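Local coordinates for pantothenate synthetase (Francisella tularensis subsp. tularensis, PDB 5HG0), which probably catalyses the ATP-dependent condensation of pantoate with beta-alanine to form pantothenate, by way of a pantoyl-adenylate intermediate, at residues Met4-Asn9 and Asp90-Pro95; Gln12-Arg17 and Leu139-Pro144; Ala229-Ile234 and Ile241-Tyr246. All coordinates share one frame; numbering follows the deposited sequence. Where two conformers were deposited one is given.

Contact 1 (Met4-Asn9 and Asp90-Pro95); sequences MIIADN and DVLFNP
Ile5-Ala7 runs parallel to Val91-Phe93, the two strand axes 4.7 Å apart and turned by 16°, with Ile6 level with Leu92. This is the edge of the Rossmann-like parallel sheet of the HUP clan: strand 5-7 is the outermost strand in the chain, and 91-93 continues the pairing to strand 52-57. Four nearly straight bonds alternate along the seam: Ile5 N to Asp90 O (2.9 Å), Leu92 N to Ile5 O (2.8 Å), Ala7 N to Leu92 O (2.9 Å) and Asn94 N to Ala7 O (3.1 Å). On one face Ile6 and Leu92 run alongside each other, both heading out from the sheet, and CG2 of Ile6 meets CD2 of Leu92 at 4.2 Å. The selenium of Met4, a selenomethionine, reaches CB of Leu92 on this same side, where helix 77-86 covers both residues. The other face carries Ala7, Val91 and Phe93 and is packed by helix 10-18. With CG of Phe93 anti to its backbone N (chi1 -177°), the ring leans back toward strand 5-7: Phe93 CD1 comes within 4.3 Å of Ala7 CB, Pro95 CG sits over one ring face near the rim, and Asn9 O lies at the ring edge, 3.9 Å from Phe93 CE1.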
loop_
_atom_site.group_PDB
_atom_site.type_symbol
_atom_site.label_atom_id
_atom_site.label_comp_id
_atom_site.label_asym_id
_atom_site.label_seq_id
_atom_site.Cartn_x
_atom_site.Cartn_y
_atom_site.Cartn_z
HETATM N N MSE B 4 30.108 -12.632 -0.809
HETATM C CA MSE B 4 28.752 -12.162 -0.547
HETATM C C MSE B 4 28.752 -10.743 0.003
HETATM O O MSE B 4 29.508 -10.419 0.919
HETATM C CB MSE B 4 28.018 -13.087 0.429
HETATM C CG MSE B 4 26.650 -12.549 0.850
HETATM SE SE MSE B 4 25.558 -13.799 1.871
HETATM C CE MSE B 4 26.543 -13.766 3.554
ATOM N N ILE B 5 27.894 -9.904 -0.561
ATOM C CA ILE B 5 27.759 -8.521 -0.125
ATOM C C ILE B 5 26.692 -8.447 0.960
ATOM O O ILE B 5 25.566 -8.922 0.773
ATOM C CB ILE B 5 27.407 -7.604 -1.307
ATOM C CG1 ILE B 5 28.473 -7.706 -2.399
ATOM C CG2 ILE B 5 27.285 -6.177 -0.830
ATOM C CD1 ILE B 5 28.153 -6.903 -3.643
ATOM N N ILE B 6 27.046 -7.852 2.096
ATOM C CA ILE B 6 26.131 -7.657 3.215
ATOM C C ILE B 6 25.804 -6.173 3.298
ATOM O O ILE B 6 26.702 -5.340 3.470
ATOM C CB ILE B 6 26.733 -8.167 4.535
ATOM C CG1 ILE B 6 27.080 -9.654 4.423
ATOM C CG2 ILE B 6 25.771 -7.930 5.682
ATOM C CD1 ILE B 6 27.692 -10.241 5.676
ATOM N N ALA B 7 24.522 -5.841 3.174
ATOM C CA ALA B 7 24.047 -4.458 3.212
ATOM C C ALA B 7 23.306 -4.245 4.527
ATOM O O ALA B 7 22.162 -4.685 4.689
ATOM C CB ALA B 7 23.157 -4.156 2.011
ATOM N N ASP B 8 23.965 -3.563 5.468
ATOM C CA ASP B 8 23.378 -3.344 6.785
ATOM C C ASP B 8 22.274 -2.298 6.766
ATOM O O ASP B 8 21.429 -2.294 7.665
ATOM C CB ASP B 8 24.454 -2.925 7.782
ATOM C CG ASP B 8 25.378 -4.064 8.158
ATOM O OD1 ASP B 8 25.031 -4.830 9.083
ATOM O OD2 ASP B 8 26.454 -4.191 7.534
ATOM N N ASN B 9 22.268 -1.407 5.780
ATOM C CA ASN B 9 21.267 -0.355 5.721
ATOM C C ASN B 9 20.781 -0.200 4.287
ATOM O O ASN B 9 21.328 -0.790 3.352
ATOM C CB ASN B 9 21.818 0.973 6.257
ATOM C CG ASN B 9 23.010 1.476 5.465
ATOM O OD1 ASN B 9 22.871 1.910 4.323
ATOM N ND2 ASN B 9 24.188 1.439 6.078
ATOM N N ASP B 90 24.218 -13.804 -3.354
ATOM C CA ASP B 90 24.912 -12.612 -3.829
ATOM C C ASP B 90 24.830 -11.478 -2.812
ATOM O O ASP B 90 25.856 -10.944 -2.377
ATOM C CB ASP B 90 24.337 -12.176 -5.178
ATOM C CG ASP B 90 24.380 -13.286 -6.212
ATOM O OD1 ASP B 90 25.424 -13.441 -6.884
ATOM O OD2 ASP B 90 23.368 -14.005 -6.349
ATOM N N VAL B 91 23.617 -11.088 -2.426
ATOM C CA VAL B 91 23.407 -9.955 -1.531
ATOM C C VAL B 91 22.571 -10.404 -0.341
ATOM O O VAL B 91 21.541 -11.065 -0.511
ATOM C CB VAL B 91 22.718 -8.778 -2.248
ATOM C CG1 VAL B 91 22.598 -7.583 -1.312
ATOM C CG2 VAL B 91 23.471 -8.404 -3.516
ATOM N N LEU B 92 23.019 -10.046 0.859
ATOM C CA LEU B 92 22.199 -10.121 2.061
ATOM C C LEU B 92 21.733 -8.714 2.410
ATOM O O LEU B 92 22.547 -7.789 2.493
ATOM C CB LEU B 92 22.971 -10.730 3.231
ATOM C CG LEU B 92 22.328 -10.587 4.616
ATOM C CD1 LEU B 92 20.925 -11.184 4.650
ATOM C CD2 LEU B 92 23.209 -11.221 5.689
ATOM N N PHE B 93 20.426 -8.554 2.597
ATOM C CA PHE B 93 19.833 -7.278 2.981
ATOM C C PHE B 93 19.309 -7.417 4.406
ATOM O O PHE B 93 18.293 -8.078 4.641
ATOM C CB PHE B 93 18.729 -6.869 2.010
ATOM C CG PHE B 93 18.123 -5.529 2.312
ATOM C CD1 PHE B 93 18.918 -4.478 2.747
ATOM C CD2 PHE B 93 16.762 -5.317 2.155
ATOM C CE1 PHE B 93 18.367 -3.240 3.023
ATOM C CE2 PHE B 93 16.199 -4.082 2.430
ATOM C CZ PHE B 93 17.002 -3.042 2.864
ATOM N N ASN B 94 20.011 -6.798 5.351
ATOM C CA ASN B 94 19.734 -6.939 6.779
ATOM C C ASN B 94 19.494 -5.558 7.379
ATOM O O ASN B 94 20.345 -5.017 8.096
ATOM C CB ASN B 94 20.891 -7.673 7.466
ATOM C CG ASN B 94 20.688 -7.832 8.956
ATOM O OD1 ASN B 94 21.617 -7.628 9.739
ATOM N ND2 ASN B 94 19.472 -8.181 9.361
ATOM N N PRO B 95 18.337 -4.958 7.107
ATOM C CA PRO B 95 18.073 -3.590 7.554
ATOM C C PRO B 95 17.569 -3.529 8.993
ATOM O O PRO B 95 17.160 -4.528 9.586
ATOM C CB PRO B 95 16.981 -3.124 6.584
ATOM C CG PRO B 95 16.216 -4.369 6.290
ATOM C CD PRO B 95 17.214 -5.510 6.326
#

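Contact 2 (Gln12-Arg17 and Leu139-Pro144); sequences QFHSIR and LQITKP
Arg17 points from helix 10-18 at the C-terminal end of helix 127-142, and its side chain reaches across to that end. From CB the chain sets out with CG anti to the backbone N (chi1 179°), which carries Arg17 CG to 4.0 Å from Thr142 O and 4.1 Å from Ile141 O. A bend at chi2 (59°) then brings Arg17 CD to 3.3 Å from Thr142 O and lets NE donate to that same oxygen at 2.7 Å. Past CZ, Arg17 NH1 donates to Lys143 O at 3.0 Å, the straighter bond at 165°, and passes CB of Lys143. Both acceptors lie close to the guanidinium plane, so the two bonds fix its rotation. This is the last turn of helix 127-142, whose terminal carbonyls meet Arg17; Lys143 is the first residue to leave helical geometry, with positive phi, and a cation among these carbonyls probably suits the helix dipole. Deeper in, the Phe13 ring crosses Ile141 and Thr142 at a slant. CD1 and CE1 of Phe13 both lie 3.5 Å from Ile141 CG2, Phe13 CZ is 3.5 Å from Thr142 CG2, and Ile141 O approaches the ring edge in plane. Helix 127-142 also borders the dimer interface here, with Ile141 packing on Phe168 of the second subunit.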
loop_
_atom_site.group_PDB
_atom_site.type_symbol
_atom_site.label_atom_id
_atom_site.label_comp_id
_atom_site.label_asym_id
_atom_site.label_seq_id
_atom_site.Cartn_x
_atom_site.Cartn_y
_atom_site.Cartn_z
ATOM N N GLN B 12 23.334 1.564 1.476
ATOM C CA GLN B 12 24.265 0.694 0.763
ATOM C C GLN B 12 23.533 -0.221 -0.212
ATOM O O GLN B 12 24.031 -0.483 -1.313
ATOM C CB GLN B 12 25.098 -0.122 1.752
ATOM C CG GLN B 12 25.856 -1.279 1.110
ATOM C CD GLN B 12 27.294 -1.389 1.574
ATOM O OE1 GLN B 12 28.092 -0.473 1.380
ATOM N NE2 GLN B 12 27.635 -2.520 2.184
ATOM N N PHE B 13 22.349 -0.714 0.166
ATOM C CA PHE B 13 21.606 -1.593 -0.733
ATOM C C PHE B 13 21.191 -0.864 -2.003
ATOM O O PHE B 13 21.266 -1.429 -3.101
ATOM C CB PHE B 13 20.376 -2.172 -0.037
ATOM C CG PHE B 13 19.584 -3.108 -0.907
ATOM C CD1 PHE B 13 18.577 -2.631 -1.731
ATOM C CD2 PHE B 13 19.859 -4.465 -0.912
ATOM C CE1 PHE B 13 17.857 -3.490 -2.539
ATOM C CE2 PHE B 13 19.140 -5.332 -1.714
ATOM C CZ PHE B 13 18.139 -4.843 -2.530
ATOM N N HIS B 14 20.729 0.383 -1.871
ATOM C CA HIS B 14 20.411 1.182 -3.050
ATOM C C HIS B 14 21.606 1.268 -3.988
ATOM O O HIS B 14 21.452 1.193 -5.212
ATOM C CB HIS B 14 19.957 2.581 -2.634
ATOM C CG HIS B 14 18.545 2.643 -2.141
ATOM N ND1 HIS B 14 17.529 1.891 -2.691
ATOM C CD2 HIS B 14 17.978 3.375 -1.153
ATOM C CE1 HIS B 14 16.397 2.155 -2.062
ATOM N NE2 HIS B 14 16.642 3.054 -1.126
ATOM N N SER B 15 22.809 1.403 -3.428
ATOM C CA SER B 15 24.014 1.435 -4.249
ATOM C C SER B 15 24.236 0.101 -4.953
ATOM O O SER B 15 24.536 0.064 -6.151
ATOM C CB SER B 15 25.222 1.802 -3.386
ATOM O OG SER B 15 24.982 2.991 -2.650
ATOM N N ILE B 16 24.092 -1.008 -4.222
ATOM C CA ILE B 16 24.255 -2.330 -4.829
ATOM C C ILE B 16 23.166 -2.571 -5.865
ATOM O O ILE B 16 23.436 -3.027 -6.983
ATOM C CB ILE B 16 24.245 -3.425 -3.747
ATOM C CG1 ILE B 16 25.228 -3.094 -2.628
ATOM C CG2 ILE B 16 24.577 -4.786 -4.353
ATOM C CD1 ILE B 16 24.833 -3.696 -1.301
ATOM N N ARG B 17 21.916 -2.269 -5.505
ATOM C CA ARG B 17 20.795 -2.549 -6.398
ATOM C C ARG B 17 20.876 -1.714 -7.670
ATOM O O ARG B 17 20.558 -2.201 -8.762
ATOM C CB ARG B 17 19.474 -2.298 -5.670
ATOM C CG ARG B 17 18.242 -2.539 -6.522
ATOM C CD ARG B 17 18.197 -3.969 -7.031
ATOM N NE ARG B 17 17.097 -4.180 -7.968
ATOM C CZ ARG B 17 17.166 -3.921 -9.269
ATOM N NH1 ARG B 17 16.117 -4.145 -10.050
ATOM N NH2 ARG B 17 18.284 -3.439 -9.795
ATOM N N LEU B 139 9.633 -5.151 -1.553
ATOM C CA LEU B 139 9.542 -5.253 -3.008
ATOM C C LEU B 139 9.859 -3.919 -3.672
ATOM O O LEU B 139 10.475 -3.883 -4.743
ATOM C CB LEU B 139 8.155 -5.745 -3.422
ATOM C CG LEU B 139 7.809 -7.193 -3.066
ATOM C CD1 LEU B 139 6.367 -7.505 -3.427
ATOM C CD2 LEU B 139 8.767 -8.154 -3.757
ATOM N N GLN B 140 9.443 -2.810 -3.055
ATOM C CA GLN B 140 9.788 -1.497 -3.586
ATOM C C GLN B 140 11.282 -1.224 -3.470
ATOM O O GLN B 140 11.829 -0.426 -4.240
ATOM C CB GLN B 140 8.994 -0.411 -2.861
ATOM C CG GLN B 140 7.495 -0.436 -3.132
ATOM C CD GLN B 140 7.150 -0.032 -4.551
ATOM O OE1 GLN B 140 6.773 -0.867 -5.374
ATOM N NE2 GLN B 140 7.279 1.256 -4.848
ATOM N N ILE B 141 11.954 -1.873 -2.520
ATOM C CA ILE B 141 13.395 -1.692 -2.359
ATOM C C ILE B 141 14.160 -2.603 -3.311
ATOM O O ILE B 141 14.965 -2.141 -4.128
ATOM C CB ILE B 141 13.810 -1.944 -0.897
ATOM C CG1 ILE B 141 13.143 -0.935 0.040
ATOM C CG2 ILE B 141 15.316 -1.869 -0.754
ATOM C CD1 ILE B 141 13.157 -1.358 1.499
ATOM N N THR B 142 13.920 -3.914 -3.215
ATOM C CA THR B 142 14.709 -4.871 -3.986
ATOM C C THR B 142 14.353 -4.850 -5.468
ATOM O O THR B 142 15.227 -5.084 -6.310
ATOM C CB THR B 142 14.530 -6.279 -3.420
ATOM O OG1 THR B 142 13.145 -6.644 -3.468
ATOM C CG2 THR B 142 15.005 -6.332 -1.979
ATOM N N LYS B 143 13.095 -4.565 -5.800
ATOM C CA LYS B 143 12.611 -4.566 -7.178
ATOM C C LYS B 143 13.056 -5.820 -7.942
ATOM O O LYS B 143 13.786 -5.719 -8.933
ATOM C CB LYS B 143 13.053 -3.306 -7.907
ATOM C CG LYS B 143 12.361 -2.042 -7.431
ATOM C CD LYS B 143 13.002 -0.801 -8.026
ATOM C CE LYS B 143 14.419 -0.620 -7.504
ATOM N NZ LYS B 143 15.083 0.571 -8.100
ATOM N N PRO B 144 12.631 -7.001 -7.508
ATOM C CA PRO B 144 13.140 -8.236 -8.106
ATOM C C PRO B 144 12.303 -8.700 -9.289
ATOM O O PRO B 144 11.164 -8.278 -9.492
ATOM C CB PRO B 144 13.032 -9.236 -6.949
ATOM C CG PRO B 144 11.788 -8.796 -6.234
ATOM C CD PRO B 144 11.693 -7.282 -6.405
#

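Contact 3 (Ala229-Ile234 and Ile241-Tyr246); sequences AKLQYI and IFLAFY
The Tyr233 ring lies across the neighbouring strand with Ala244 CB over one face, 4.0 Å from the ring centroid and 28° off the normal, a CH-pi contact; the backbone N of Ala244 is over the rim on that face, and the carbonyl carbon of Phe242 is at the ring edge. Tyr233 CG sits between its backbone N and carbonyl carbon (chi1 64°), which folds the ring back over the partner strand. The ring of Tyr246 is met at its edge instead: the Gln232 amide, its plane 81° from the ring's, brings NE2 to 3.3 Å from Tyr246 CE1. These groups share one face of an antiparallel hairpin, strands 230-236 and 240-247, the latter the middle strand of a three-stranded sheet completed by 250-257. A classic beta bulge interrupts the pairing: Gln232 and Tyr233 both stand opposite Ala244, whose O accepts from Gln232 N at 2.7 Å and from Tyr233 N at 3.3 Å. Lys230 and Tyr246 form a hydrogen-bonded pair beyond it. The opposite face is apolar: Ile234 runs alongside Leu243, with CG1 of Ile234 3.7 Å from CB of Leu243, and Leu231 CD1 lies 4.0 Å from Phe245 CB; helices 196-211 and 217-226 cover it. On the Tyr233 face Glu120 holds Tyr233 OH, while Ser123 and Arg251 hold Gln232 OE1. The bulge thus inserts an extra residue while one carbonyl serves both amides, and the hairpin keeps a greasy side for its helices and a side whose hydrogen-bonding groups tie it to the region around Glu120 and Ser123.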
loop_
_atom_site.group_PDB
_atom_site.type_symbol
_atom_site.label_atom_id
_atom_site.label_comp_id
_atom_site.label_asym_id
_atom_site.label_seq_id
_atom_site.Cartn_x
_atom_site.Cartn_y
_atom_site.Cartn_z
ATOM N N ALA B 229 -0.930 -30.932 23.613
ATOM C CA ALA B 229 -1.042 -29.668 22.908
ATOM C C ALA B 229 -2.461 -29.121 23.017
ATOM O O ALA B 229 -3.410 -29.837 23.343
ATOM C CB ALA B 229 -0.653 -29.832 21.439
ATOM N N LYS B 230 -2.598 -27.828 22.739
ATOM C CA LYS B 230 -3.889 -27.148 22.762
ATOM C C LYS B 230 -4.196 -26.671 21.350
ATOM O O LYS B 230 -3.590 -25.707 20.870
ATOM C CB LYS B 230 -3.882 -25.986 23.755
ATOM C CG LYS B 230 -3.471 -26.394 25.159
ATOM C CD LYS B 230 -3.939 -25.394 26.199
ATOM C CE LYS B 230 -3.693 -25.922 27.603
ATOM N NZ LYS B 230 -4.343 -25.075 28.643
ATOM N N LEU B 231 -5.127 -27.350 20.685
ATOM C CA LEU B 231 -5.493 -26.983 19.325
ATOM C C LEU B 231 -6.203 -25.634 19.317
ATOM O O LEU B 231 -7.164 -25.422 20.063
ATOM C CB LEU B 231 -6.385 -28.057 18.706
ATOM C CG LEU B 231 -6.746 -27.860 17.232
ATOM C CD1 LEU B 231 -5.489 -27.874 16.376
ATOM C CD2 LEU B 231 -7.717 -28.928 16.770
ATOM N N GLN B 232 -5.721 -24.718 18.478
ATOM C CA GLN B 232 -6.343 -23.406 18.354
ATOM C C GLN B 232 -7.478 -23.420 17.337
ATOM O O GLN B 232 -8.589 -22.971 17.635
ATOM C CB GLN B 232 -5.294 -22.357 17.974
ATOM C CG GLN B 232 -5.404 -21.071 18.771
ATOM C CD GLN B 232 -4.468 -19.990 18.270
ATOM O OE1 GLN B 232 -3.968 -20.058 17.149
ATOM N NE2 GLN B 232 -4.227 -18.985 19.103
ATOM N N TYR B 233 -7.217 -23.935 16.137
ATOM C CA TYR B 233 -8.264 -24.137 15.150
ATOM C C TYR B 233 -7.873 -25.290 14.239
ATOM O O TYR B 233 -6.695 -25.635 14.109
ATOM C CB TYR B 233 -8.536 -22.866 14.325
ATOM C CG TYR B 233 -7.384 -22.385 13.460
ATOM C CD1 TYR B 233 -7.092 -23.000 12.245
ATOM C CD2 TYR B 233 -6.614 -21.294 13.841
ATOM C CE1 TYR B 233 -6.049 -22.560 11.452
ATOM C CE2 TYR B 233 -5.573 -20.843 13.049
ATOM C CZ TYR B 233 -5.295 -21.481 11.856
ATOM O OH TYR B 233 -4.259 -21.036 11.069
ATOM N N ILE B 234 -8.883 -25.889 13.617
ATOM C CA ILE B 234 -8.687 -26.832 12.518
ATOM C C ILE B 234 -9.917 -26.749 11.625
ATOM O O ILE B 234 -11.049 -26.688 12.116
ATOM C CB ILE B 234 -8.425 -28.270 13.013
ATOM C CG1 ILE B 234 -7.957 -29.157 11.856
ATOM C CG2 ILE B 234 -9.657 -28.866 13.687
ATOM C CD1 ILE B 234 -7.458 -30.516 12.291
ATOM N N ILE B 241 -6.490 -28.834 4.464
ATOM C CA ILE B 241 -6.746 -28.705 5.894
ATOM C C ILE B 241 -5.800 -27.662 6.466
ATOM O O ILE B 241 -4.591 -27.704 6.212
ATOM C CB ILE B 241 -6.574 -30.053 6.615
ATOM C CG1 ILE B 241 -7.675 -31.022 6.193
ATOM C CG2 ILE B 241 -6.572 -29.857 8.123
ATOM C CD1 ILE B 241 -7.148 -32.279 5.557
ATOM N N PHE B 242 -6.350 -26.723 7.232
ATOM C CA PHE B 242 -5.572 -25.728 7.954
ATOM C C PHE B 242 -5.735 -25.959 9.449
ATOM O O PHE B 242 -6.822 -26.320 9.914
ATOM C CB PHE B 242 -6.022 -24.304 7.604
ATOM C CG PHE B 242 -5.783 -23.918 6.170
ATOM C CD1 PHE B 242 -6.588 -24.417 5.156
ATOM C CD2 PHE B 242 -4.769 -23.035 5.840
ATOM C CE1 PHE B 242 -6.374 -24.059 3.839
ATOM C CE2 PHE B 242 -4.552 -22.671 4.528
ATOM C CZ PHE B 242 -5.356 -23.182 3.525
ATOM N N LEU B 243 -4.657 -25.754 10.203
ATOM C CA LEU B 243 -4.732 -25.927 11.647
ATOM C C LEU B 243 -3.576 -25.199 12.314
ATOM O O LEU B 243 -2.546 -24.921 11.694
ATOM C CB LEU B 243 -4.730 -27.409 12.047
ATOM C CG LEU B 243 -3.417 -28.192 11.953
ATOM C CD1 LEU B 243 -3.482 -29.432 12.827
ATOM C CD2 LEU B 243 -3.112 -28.580 10.515
ATOM N N ALA B 244 -3.771 -24.896 13.596
ATOM C CA ALA B 244 -2.752 -24.278 14.432
ATOM C C ALA B 244 -2.967 -24.750 15.861
ATOM O O ALA B 244 -4.106 -24.942 16.291
ATOM C CB ALA B 244 -2.801 -22.747 14.356
ATOM N N PHE B 245 -1.866 -24.940 16.589
ATOM C CA PHE B 245 -1.942 -25.455 17.947
ATOM C C PHE B 245 -0.779 -24.910 18.762
ATOM O O PHE B 245 0.193 -24.377 18.222
ATOM C CB PHE B 245 -1.949 -26.989 17.964
ATOM C CG PHE B 245 -0.752 -27.608 17.300
ATOM C CD1 PHE B 245 -0.771 -27.899 15.946
ATOM C CD2 PHE B 245 0.391 -27.898 18.028
ATOM C CE1 PHE B 245 0.328 -28.467 15.329
ATOM C CE2 PHE B 245 1.493 -28.464 17.416
ATOM C CZ PHE B 245 1.462 -28.749 16.065
ATOM N N TYR B 246 -0.889 -25.057 20.079
ATOM C CA TYR B 246 0.135 -24.617 21.017
ATOM C C TYR B 246 0.753 -25.827 21.704
ATOM O O TYR B 246 0.030 -26.702 22.192
ATOM C CB TYR B 246 -0.449 -23.669 22.066
ATOM C CG TYR B 246 -0.489 -22.216 21.655
ATOM C CD1 TYR B 246 -1.564 -21.704 20.941
ATOM C CD2 TYR B 246 0.542 -21.351 21.998
ATOM C CE1 TYR B 246 -1.606 -20.375 20.571
ATOM C CE2 TYR B 246 0.508 -20.022 21.634
ATOM C CZ TYR B 246 -0.567 -19.538 20.919
ATOM O OH TYR B 246 -0.602 -18.211 20.552
#

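How the contacts relate
Contacts 1 and 2 adjoin, centres 10 Å apart, and their segments alternate along the sequence. Helix 10-18 joins them by packing: Ile16 CD1 lies 3.5 Å from Ile5 CG2, and Phe13, which also touches helix 127-142, has CD2 3.8 Å from Phe93 CD1. Contact 3 sits on the other side of the chain's centre, its centre 36 Å from that of contact 1 and 38 Å from that of contact 2. Bound S-adenosylmethionine is about 10 Å from the Pro95 side chain, 11 Å from that of Thr142 and 12 Å from that of Phe242. Side chain to side chain, predicted ATP-site residues lie near both regions: Leu35 about 7 Å from Leu92, Glu151 about 8 Å from Phe242, Arg190 about 8 Å from Tyr246.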